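Long-range contact in isoflavone reductase (Medicago sativa, PDB 2GAS), which reduces achiral isoflavones to chiral isoflavanones with NADPH on the pathway to the defence compound (-)-medicarpin in alfalfa: residues A[105-118]-A[137-151]. Sequence-based numbering, arbitrary orientation.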
# COMPACT_ATOMS: atom_id res chain seq x y z
N VAL A 105 -18.21 1.59 -14.26
CA VAL A 105 -17.46 1.33 -13.02
C VAL A 105 -18.22 1.61 -11.73
O VAL A 105 -18.72 2.72 -11.51
CB VAL A 105 -16.13 2.11 -13.02
CG1 VAL A 105 -15.35 1.82 -11.74
CG2 VAL A 105 -15.31 1.72 -14.24
N LYS A 106 -18.30 0.59 -10.88
CA LYS A 106 -18.99 0.69 -9.60
C LYS A 106 -18.06 1.11 -8.47
O LYS A 106 -18.51 1.57 -7.42
CB LYS A 106 -19.66 -0.65 -9.26
CG LYS A 106 -20.68 -1.06 -10.31
CD LYS A 106 -21.38 -2.36 -9.95
CE LYS A 106 -22.32 -2.78 -11.07
NZ LYS A 106 -22.96 -4.09 -10.80
N LYS A 107 -16.75 0.96 -8.68
CA LYS A 107 -15.79 1.37 -7.66
C LYS A 107 -14.38 1.40 -8.20
O LYS A 107 -13.96 0.48 -8.90
CB LYS A 107 -15.87 0.43 -6.44
CG LYS A 107 -15.08 0.93 -5.24
CD LYS A 107 -15.78 0.60 -3.91
CE LYS A 107 -15.77 -0.90 -3.64
NZ LYS A 107 -16.45 -1.23 -2.35
N PHE A 108 -13.65 2.47 -7.90
CA PHE A 108 -12.27 2.63 -8.34
C PHE A 108 -11.36 2.80 -7.14
O PHE A 108 -11.62 3.62 -6.26
CB PHE A 108 -12.14 3.85 -9.26
CG PHE A 108 -10.71 4.20 -9.62
CD1 PHE A 108 -9.82 3.22 -10.06
CD2 PHE A 108 -10.26 5.52 -9.55
CE1 PHE A 108 -8.52 3.56 -10.44
CE2 PHE A 108 -8.96 5.86 -9.92
CZ PHE A 108 -8.09 4.89 -10.36
N PHE A 109 -10.30 1.99 -7.10
CA PHE A 109 -9.29 2.06 -6.05
C PHE A 109 -8.05 2.69 -6.66
O PHE A 109 -7.34 2.03 -7.43
CB PHE A 109 -8.87 0.68 -5.54
CG PHE A 109 -9.84 0.04 -4.58
CD1 PHE A 109 -11.05 -0.49 -5.02
CD2 PHE A 109 -9.51 -0.09 -3.23
CE1 PHE A 109 -11.91 -1.14 -4.14
CE2 PHE A 109 -10.37 -0.74 -2.33
CZ PHE A 109 -11.57 -1.27 -2.79
N PRO A 110 -7.77 3.96 -6.36
CA PRO A 110 -6.56 4.53 -6.95
C PRO A 110 -5.31 3.99 -6.25
O PRO A 110 -5.40 3.26 -5.26
CB PRO A 110 -6.75 6.04 -6.75
CG PRO A 110 -7.59 6.10 -5.51
CD PRO A 110 -8.59 5.00 -5.72
N SER A 111 -4.14 4.35 -6.77
CA SER A 111 -2.86 3.89 -6.24
C SER A 111 -2.51 4.55 -4.91
O SER A 111 -1.70 5.47 -4.84
CB SER A 111 -1.75 4.15 -7.27
OG SER A 111 -0.51 3.62 -6.85
N GLU A 112 -3.14 4.06 -3.85
CA GLU A 112 -2.93 4.57 -2.50
C GLU A 112 -1.97 3.61 -1.83
O GLU A 112 -0.76 3.68 -2.05
CB GLU A 112 -4.27 4.63 -1.77
CG GLU A 112 -5.23 5.70 -2.31
CD GLU A 112 -4.93 7.08 -1.76
OE1 GLU A 112 -4.35 7.15 -0.66
OE2 GLU A 112 -5.29 8.09 -2.41
N PHE A 113 -2.51 2.71 -1.01
CA PHE A 113 -1.70 1.69 -0.35
C PHE A 113 -0.54 2.22 0.50
O PHE A 113 0.57 1.67 0.49
CB PHE A 113 -1.20 0.68 -1.39
CG PHE A 113 -2.31 0.06 -2.19
CD1 PHE A 113 -2.63 0.55 -3.46
CD2 PHE A 113 -3.09 -0.95 -1.64
CE1 PHE A 113 -3.72 0.04 -4.17
CE2 PHE A 113 -4.19 -1.46 -2.34
CZ PHE A 113 -4.50 -0.96 -3.61
N GLY A 114 -0.83 3.28 1.23
CA GLY A 114 0.16 3.88 2.11
C GLY A 114 -0.59 4.64 3.20
O GLY A 114 -1.66 4.22 3.63
N LEU A 115 -0.03 5.75 3.64
CA LEU A 115 -0.69 6.54 4.67
C LEU A 115 -1.89 7.26 4.06
O LEU A 115 -2.10 7.21 2.84
CB LEU A 115 0.27 7.57 5.27
CG LEU A 115 0.53 8.85 4.46
CD1 LEU A 115 1.45 9.77 5.26
CD2 LEU A 115 1.16 8.51 3.12
N ASP A 116 -2.69 7.92 4.89
CA ASP A 116 -3.82 8.68 4.38
C ASP A 116 -3.20 10.02 3.93
O ASP A 116 -2.83 10.84 4.77
CB ASP A 116 -4.85 8.92 5.48
CG ASP A 116 -6.06 9.68 4.98
OD1 ASP A 116 -5.98 10.23 3.87
OD2 ASP A 116 -7.09 9.73 5.69
N VAL A 117 -3.09 10.22 2.62
CA VAL A 117 -2.47 11.44 2.10
C VAL A 117 -3.19 12.75 2.39
O VAL A 117 -2.67 13.83 2.10
CB VAL A 117 -2.18 11.33 0.58
CG1 VAL A 117 -1.20 10.20 0.33
CG2 VAL A 117 -3.47 11.11 -0.20
N ASP A 118 -4.39 12.67 2.97
CA ASP A 118 -5.11 13.88 3.33
C ASP A 118 -4.87 14.16 4.81
O ASP A 118 -5.41 15.11 5.38
CB ASP A 118 -6.61 13.73 3.06
CG ASP A 118 -6.96 13.97 1.60
OD1 ASP A 118 -7.96 13.40 1.12
OD2 ASP A 118 -6.23 14.74 0.93
N ARG A 137 -6.93 12.24 -5.79
CA ARG A 137 -8.18 12.07 -5.05
C ARG A 137 -9.15 13.17 -5.47
O ARG A 137 -10.33 12.90 -5.70
CB ARG A 137 -7.95 12.17 -3.55
CG ARG A 137 -7.19 11.03 -2.94
CD ARG A 137 -7.23 11.13 -1.42
NE ARG A 137 -6.56 10.00 -0.78
CZ ARG A 137 -6.56 9.80 0.52
NH1 ARG A 137 -7.19 10.64 1.33
NH2 ARG A 137 -5.90 8.76 1.03
N ARG A 138 -8.65 14.39 -5.56
CA ARG A 138 -9.50 15.52 -5.94
C ARG A 138 -10.10 15.34 -7.33
O ARG A 138 -11.26 15.70 -7.55
CB ARG A 138 -8.71 16.83 -5.86
CG ARG A 138 -8.14 17.16 -4.47
CD ARG A 138 -9.23 17.32 -3.41
NE ARG A 138 -9.59 16.07 -2.73
CZ ARG A 138 -8.86 15.49 -1.78
NH1 ARG A 138 -7.71 16.03 -1.39
NH2 ARG A 138 -9.29 14.37 -1.20
N VAL A 139 -9.33 14.78 -8.26
CA VAL A 139 -9.83 14.55 -9.61
C VAL A 139 -10.96 13.52 -9.56
O VAL A 139 -12.02 13.71 -10.15
CB VAL A 139 -8.73 14.02 -10.55
CG1 VAL A 139 -9.32 13.69 -11.91
CG2 VAL A 139 -7.63 15.06 -10.69
N ILE A 140 -10.70 12.42 -8.85
CA ILE A 140 -11.68 11.35 -8.69
C ILE A 140 -12.99 11.89 -8.09
O ILE A 140 -14.08 11.58 -8.58
CB ILE A 140 -11.12 10.25 -7.76
CG1 ILE A 140 -9.96 9.54 -8.46
CG2 ILE A 140 -12.22 9.28 -7.36
CD1 ILE A 140 -9.19 8.60 -7.55
N GLU A 141 -12.88 12.68 -7.04
CA GLU A 141 -14.05 13.24 -6.39
C GLU A 141 -14.79 14.23 -7.29
O GLU A 141 -16.01 14.21 -7.37
CB GLU A 141 -13.63 13.91 -5.08
CG GLU A 141 -13.06 12.89 -4.10
CD GLU A 141 -12.21 13.51 -3.01
OE1 GLU A 141 -11.54 12.75 -2.28
OE2 GLU A 141 -12.21 14.75 -2.89
N ALA A 142 -14.03 15.07 -7.99
CA ALA A 142 -14.64 16.04 -8.89
C ALA A 142 -15.39 15.34 -10.03
O ALA A 142 -16.49 15.75 -10.42
CB ALA A 142 -13.57 16.97 -9.45
N GLU A 143 -14.80 14.27 -10.56
CA GLU A 143 -15.38 13.51 -11.66
C GLU A 143 -16.56 12.62 -11.27
O GLU A 143 -17.25 12.08 -12.13
CB GLU A 143 -14.31 12.65 -12.34
CG GLU A 143 -13.22 13.43 -13.06
CD GLU A 143 -13.70 14.07 -14.36
OE1 GLU A 143 -12.86 14.67 -15.06
OE2 GLU A 143 -14.91 13.98 -14.67
N GLY A 144 -16.78 12.44 -9.97
CA GLY A 144 -17.89 11.61 -9.53
C GLY A 144 -17.66 10.13 -9.72
O GLY A 144 -18.61 9.36 -9.90
N VAL A 145 -16.40 9.71 -9.69
CA VAL A 145 -16.09 8.30 -9.84
C VAL A 145 -16.22 7.69 -8.45
O VAL A 145 -15.60 8.18 -7.50
CB VAL A 145 -14.64 8.10 -10.35
CG1 VAL A 145 -14.29 6.62 -10.39
CG2 VAL A 145 -14.48 8.71 -11.74
N PRO A 146 -17.04 6.63 -8.30
CA PRO A 146 -17.20 6.00 -6.98
C PRO A 146 -15.83 5.47 -6.58
O PRO A 146 -15.17 4.78 -7.37
CB PRO A 146 -18.22 4.89 -7.25
CG PRO A 146 -17.93 4.52 -8.68
CD PRO A 146 -17.73 5.86 -9.34
N TYR A 147 -15.40 5.78 -5.36
CA TYR A 147 -14.06 5.40 -4.93
C TYR A 147 -13.89 4.78 -3.55
O TYR A 147 -14.80 4.78 -2.73
CB TYR A 147 -13.16 6.64 -4.98
CG TYR A 147 -13.62 7.73 -4.03
CD1 TYR A 147 -14.52 8.71 -4.44
CD2 TYR A 147 -13.17 7.78 -2.70
CE1 TYR A 147 -14.97 9.71 -3.57
CE2 TYR A 147 -13.62 8.77 -1.82
CZ TYR A 147 -14.51 9.73 -2.27
OH TYR A 147 -14.96 10.72 -1.42
N THR A 148 -12.69 4.26 -3.33
CA THR A 148 -12.27 3.74 -2.03
C THR A 148 -10.76 3.96 -1.99
O THR A 148 -10.04 3.56 -2.90
CB THR A 148 -12.57 2.24 -1.83
OG1 THR A 148 -13.98 2.02 -1.84
CG2 THR A 148 -12.01 1.78 -0.47
N TYR A 149 -10.30 4.63 -0.94
CA TYR A 149 -8.87 4.90 -0.77
C TYR A 149 -8.38 3.91 0.27
O TYR A 149 -8.77 3.98 1.43
CB TYR A 149 -8.66 6.33 -0.25
CG TYR A 149 -9.27 7.40 -1.13
CD1 TYR A 149 -9.80 8.56 -0.57
CD2 TYR A 149 -9.29 7.27 -2.52
CE1 TYR A 149 -10.35 9.56 -1.37
CE2 TYR A 149 -9.83 8.27 -3.33
CZ TYR A 149 -10.35 9.41 -2.75
OH TYR A 149 -10.88 10.40 -3.55
N LEU A 150 -7.53 2.98 -0.15
CA LEU A 150 -7.02 1.95 0.75
C LEU A 150 -5.73 2.44 1.41
O LEU A 150 -4.67 2.44 0.80
CB LEU A 150 -6.78 0.66 -0.04
CG LEU A 150 -6.68 -0.69 0.69
CD1 LEU A 150 -5.49 -0.69 1.65
CD2 LEU A 150 -7.97 -0.97 1.44
N CYS A 151 -5.85 2.87 2.66
CA CYS A 151 -4.71 3.39 3.41
C CYS A 151 -4.22 2.31 4.36
O CYS A 151 -4.69 2.19 5.49
CB CYS A 151 -5.14 4.64 4.17
SG CYS A 151 -5.92 5.88 3.09
O HOH W 1 -7.23 2.90 -3.01
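R137 reaches from helix 126-143 into the loop 110-118 and grips E112 side-on, R137 NE bonding E112 OE2 at 2.8 Å and NH2 bonding OE1. Both bonds are nearly straight and lie in the guanidinium plane, yet they meet the carboxylate from above, the two planes standing 46° apart. The R137 chain, extended from CG to NE (chi3 177°), carries the group out to E112 and D116. R137 NH1 bonds D116 OD1 (2.8 Å) and, weakly, D118 OD1. V117 CG2 presses on one guanidinium face, 3.3 Å from R137 NE, and Y149 CD1 lies over the opposite face, near the rim; with partners along its edges the group is fixed in its rotation. D116 OD1 also accepts from D118 N in an Asx turn, while R138 takes D118 end-on and E141 side-on; E141 OE1 in turn receives the Y149 hydroxyl.

Beyond this network, P110 CG touches both I140 CD1 and the Y149 ring edge, and T148 CB sits over one face of the F109 ring. F113 N bonds L150 O, and one water links P110 O, T148 O and L150 N. F108 bonds either side of Y147, its N to P146 O and its O from T148 N, a single parallel-type bridge with strand axes 31° apart.

This joins 107-109, outermost in the five-stranded parallel Rossmann sheet, to 148-151, outermost in a second parallel sheet with 210-213. E112 O accepts from NZ of K133, the inferred proton acceptor, and R137 is by similarity an NADP(+)-binding residue, placing the contact at the probable cofactor site of this NmrA-type reductase.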